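Local structure of beta-xylanase (Roseburia intestinalis L1-82, 6SGF) at residues Y38-W43 with S69-N74. The protein probably hydrolyses internal beta-1,4-xylosidic linkages of xylan, and the part described here is its low-affinity xylan-binding module, CBM86. Numbering follows the deposited sequence.
Sequences YNQVKW and SLKVYN. With XYP (beta-D-xylopyranose), chain H; XYP (beta-D-xylopyranose), chain C; XYP (beta-D-xylopyranose), chain D.
Gln-40 and Lys-71 meet across the sugar-binding sheet of this carbohydrate-binding module, whose strands 40-50 and 68-73 run in the same general direction with strand 103-110 between them. Among the polar contacts, Lys-71 NZ donates to Gln-40 OE1 (3.0 Å), approaching 23° out of the carbonyl plane. The amide's other end serves the ligand: Gln-40 NE2 gives a nearly straight bond (169°) to O2 of the chain H xylose. Lys-71 NZ reaches O3 of that xylose at 2.9 Å and forms a salt bridge with Asp-78, itself hydrogen-bonded to the glycan. One water donates to Gln-40 OE1 and Val-41 O and accepts from Tyr-73 OH at 2.7 Å, lying at the edge of the tyrosine ring.

The aromatic contacts are of two kinds. Lys-42, fully extended with CG opposite the backbone N (chi1 172°), lays its methylenes across one face of Tyr-73; CE makes a CH-pi contact, 4.0 Å from the ring centroid, and NZ an off-centre cation-pi contact. Tyr-38 turns a face to the chain H xylose, whose C5 lies 4.0 Å above the ring centre. A leucine in place of Tyr-73 would probably leave the water without its hydroxyl donor and Lys-42 without an aromatic face. Sugar recognition thus combines an aromatic platform with an amide probably oriented by its partners: with OE1 taken by lysine and water, NE2 is directed at the xylose hydroxyl.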
# COMPACT_ATOMS: atom_id res chain seq x y z
N TYR B 38 8.50 21.31 13.21
CA TYR B 38 8.37 21.56 11.77
C TYR B 38 9.30 20.68 10.94
O TYR B 38 9.31 20.83 9.70
CB TYR B 38 8.57 23.04 11.37
CG TYR B 38 7.57 23.95 12.05
CD1 TYR B 38 6.23 23.62 12.08
CD2 TYR B 38 7.96 25.13 12.67
CE1 TYR B 38 5.30 24.43 12.73
CE2 TYR B 38 7.02 25.96 13.33
CZ TYR B 38 5.70 25.59 13.34
OH TYR B 38 4.74 26.37 13.95
N ASN B 39 10.04 19.76 11.56
CA ASN B 39 10.72 18.71 10.81
C ASN B 39 9.70 18.01 9.91
O ASN B 39 8.54 17.79 10.29
CB ASN B 39 11.34 17.64 11.73
CG ASN B 39 12.78 17.96 12.20
OD1 ASN B 39 13.37 17.15 12.92
ND2 ASN B 39 13.33 19.09 11.82
N GLN B 40 10.13 17.62 8.72
CA GLN B 40 9.20 17.12 7.72
C GLN B 40 9.94 16.38 6.62
O GLN B 40 11.18 16.45 6.48
CB GLN B 40 8.38 18.26 7.12
CG GLN B 40 9.24 19.18 6.30
CD GLN B 40 8.48 20.40 5.83
OE1 GLN B 40 7.49 20.30 5.10
NE2 GLN B 40 8.94 21.56 6.25
N VAL B 41 9.15 15.66 5.81
CA VAL B 41 9.63 14.96 4.63
C VAL B 41 8.73 15.34 3.47
O VAL B 41 7.53 15.56 3.65
CB VAL B 41 9.64 13.43 4.81
CG1 VAL B 41 10.19 12.73 3.56
CG2 VAL B 41 10.43 13.05 6.01
N LYS B 42 9.32 15.47 2.29
CA LYS B 42 8.60 15.74 1.06
C LYS B 42 8.92 14.62 0.08
O LYS B 42 10.10 14.33 -0.13
CB LYS B 42 8.98 17.09 0.48
CG LYS B 42 8.39 17.33 -0.90
CD LYS B 42 8.86 18.68 -1.48
CE LYS B 42 8.28 18.93 -2.83
NZ LYS B 42 8.72 20.25 -3.42
N TRP B 43 7.90 13.99 -0.50
CA TRP B 43 8.08 12.93 -1.48
C TRP B 43 7.55 13.35 -2.85
O TRP B 43 6.44 13.87 -2.95
CB TRP B 43 7.36 11.65 -1.08
CG TRP B 43 7.79 10.93 0.13
CD1 TRP B 43 8.67 9.89 0.20
CD2 TRP B 43 7.28 11.12 1.44
NE1 TRP B 43 8.77 9.44 1.51
CE2 TRP B 43 7.91 10.18 2.28
CE3 TRP B 43 6.36 12.02 2.00
CZ2 TRP B 43 7.64 10.09 3.63
CZ3 TRP B 43 6.09 11.94 3.34
CH2 TRP B 43 6.72 10.98 4.15
N SER B 69 0.95 16.58 10.48
CA SER B 69 0.45 17.50 9.47
C SER B 69 0.73 16.91 8.09
O SER B 69 1.78 16.31 7.86
CB SER B 69 1.13 18.86 9.64
OG SER B 69 0.71 19.37 10.91
N LEU B 70 -0.24 17.05 7.20
CA LEU B 70 -0.19 16.46 5.88
C LEU B 70 -0.26 17.56 4.83
O LEU B 70 -1.02 18.53 4.99
CB LEU B 70 -1.31 15.46 5.70
CG LEU B 70 -1.34 14.35 6.75
CD1 LEU B 70 -2.65 13.55 6.60
CD2 LEU B 70 -0.17 13.44 6.70
N LYS B 71 0.51 17.41 3.76
CA LYS B 71 0.63 18.42 2.73
C LYS B 71 0.49 17.83 1.34
O LYS B 71 1.06 16.78 1.05
CB LYS B 71 1.99 19.13 2.80
CG LYS B 71 2.25 19.87 4.09
CD LYS B 71 3.64 20.54 4.03
CE LYS B 71 3.96 21.35 5.28
NZ LYS B 71 5.20 22.17 4.97
N VAL B 72 -0.22 18.54 0.47
CA VAL B 72 -0.31 18.24 -0.95
C VAL B 72 0.29 19.44 -1.68
O VAL B 72 -0.27 20.54 -1.66
CB VAL B 72 -1.74 17.98 -1.40
CG1 VAL B 72 -1.77 17.62 -2.88
CG2 VAL B 72 -2.33 16.88 -0.57
N TYR B 73 1.42 19.23 -2.34
CA TYR B 73 2.10 20.32 -3.02
C TYR B 73 1.55 20.47 -4.44
O TYR B 73 1.09 19.49 -5.04
CB TYR B 73 3.59 20.05 -3.12
CG TYR B 73 4.37 20.03 -1.84
CD1 TYR B 73 4.31 18.95 -0.96
CD2 TYR B 73 5.21 21.09 -1.53
CE1 TYR B 73 5.07 18.92 0.19
CE2 TYR B 73 5.99 21.07 -0.40
CZ TYR B 73 5.91 20.01 0.46
OH TYR B 73 6.69 20.04 1.59
N ASN B 74 1.60 21.69 -4.96
CA ASN B 74 1.21 21.91 -6.36
C ASN B 74 2.21 22.87 -7.01
O ASN B 74 1.84 23.82 -7.71
CB ASN B 74 -0.24 22.39 -6.47
CG ASN B 74 -0.49 23.80 -5.92
OD1 ASN B 74 0.13 24.25 -4.96
ND2 ASN B 74 -1.45 24.49 -6.54
C1 XYP H . 8.17 25.43 7.62
C2 XYP H . 7.08 24.49 7.11
C3 XYP H . 5.75 25.14 7.27
C4 XYP H . 5.55 25.71 8.66
C5 XYP H . 6.69 26.64 9.10
O2 XYP H . 7.40 24.12 5.76
O3 XYP H . 4.73 24.13 7.02
O4 XYP H . 4.31 26.43 8.63
O5 XYP H . 7.92 25.85 9.03
O1 XYP C . 14.42 26.36 7.16
C1 XYP C . 13.33 25.56 7.38
C2 XYP C . 12.71 25.92 8.74
C3 XYP C . 11.40 25.28 9.00
C4 XYP C . 10.59 25.47 7.75
C5 XYP C . 11.22 24.93 6.47
O2 XYP C . 13.66 25.51 9.73
O3 XYP C . 10.69 25.93 10.11
O4 XYP C . 9.37 24.80 7.95
O5 XYP C . 12.43 25.71 6.20
C1 XYP D . 3.54 26.63 9.76
C2 XYP D . 2.45 27.68 9.50
C3 XYP D . 1.54 27.85 10.66
C4 XYP D . 1.00 26.52 11.05
C5 XYP D . 2.08 25.45 11.24
O2 XYP D . 3.05 28.95 9.21
O3 XYP D . 0.42 28.65 10.25
O4 XYP D . 0.36 26.57 12.32
O5 XYP D . 2.88 25.31 10.03
O HOH W 1 6.59 18.26 3.58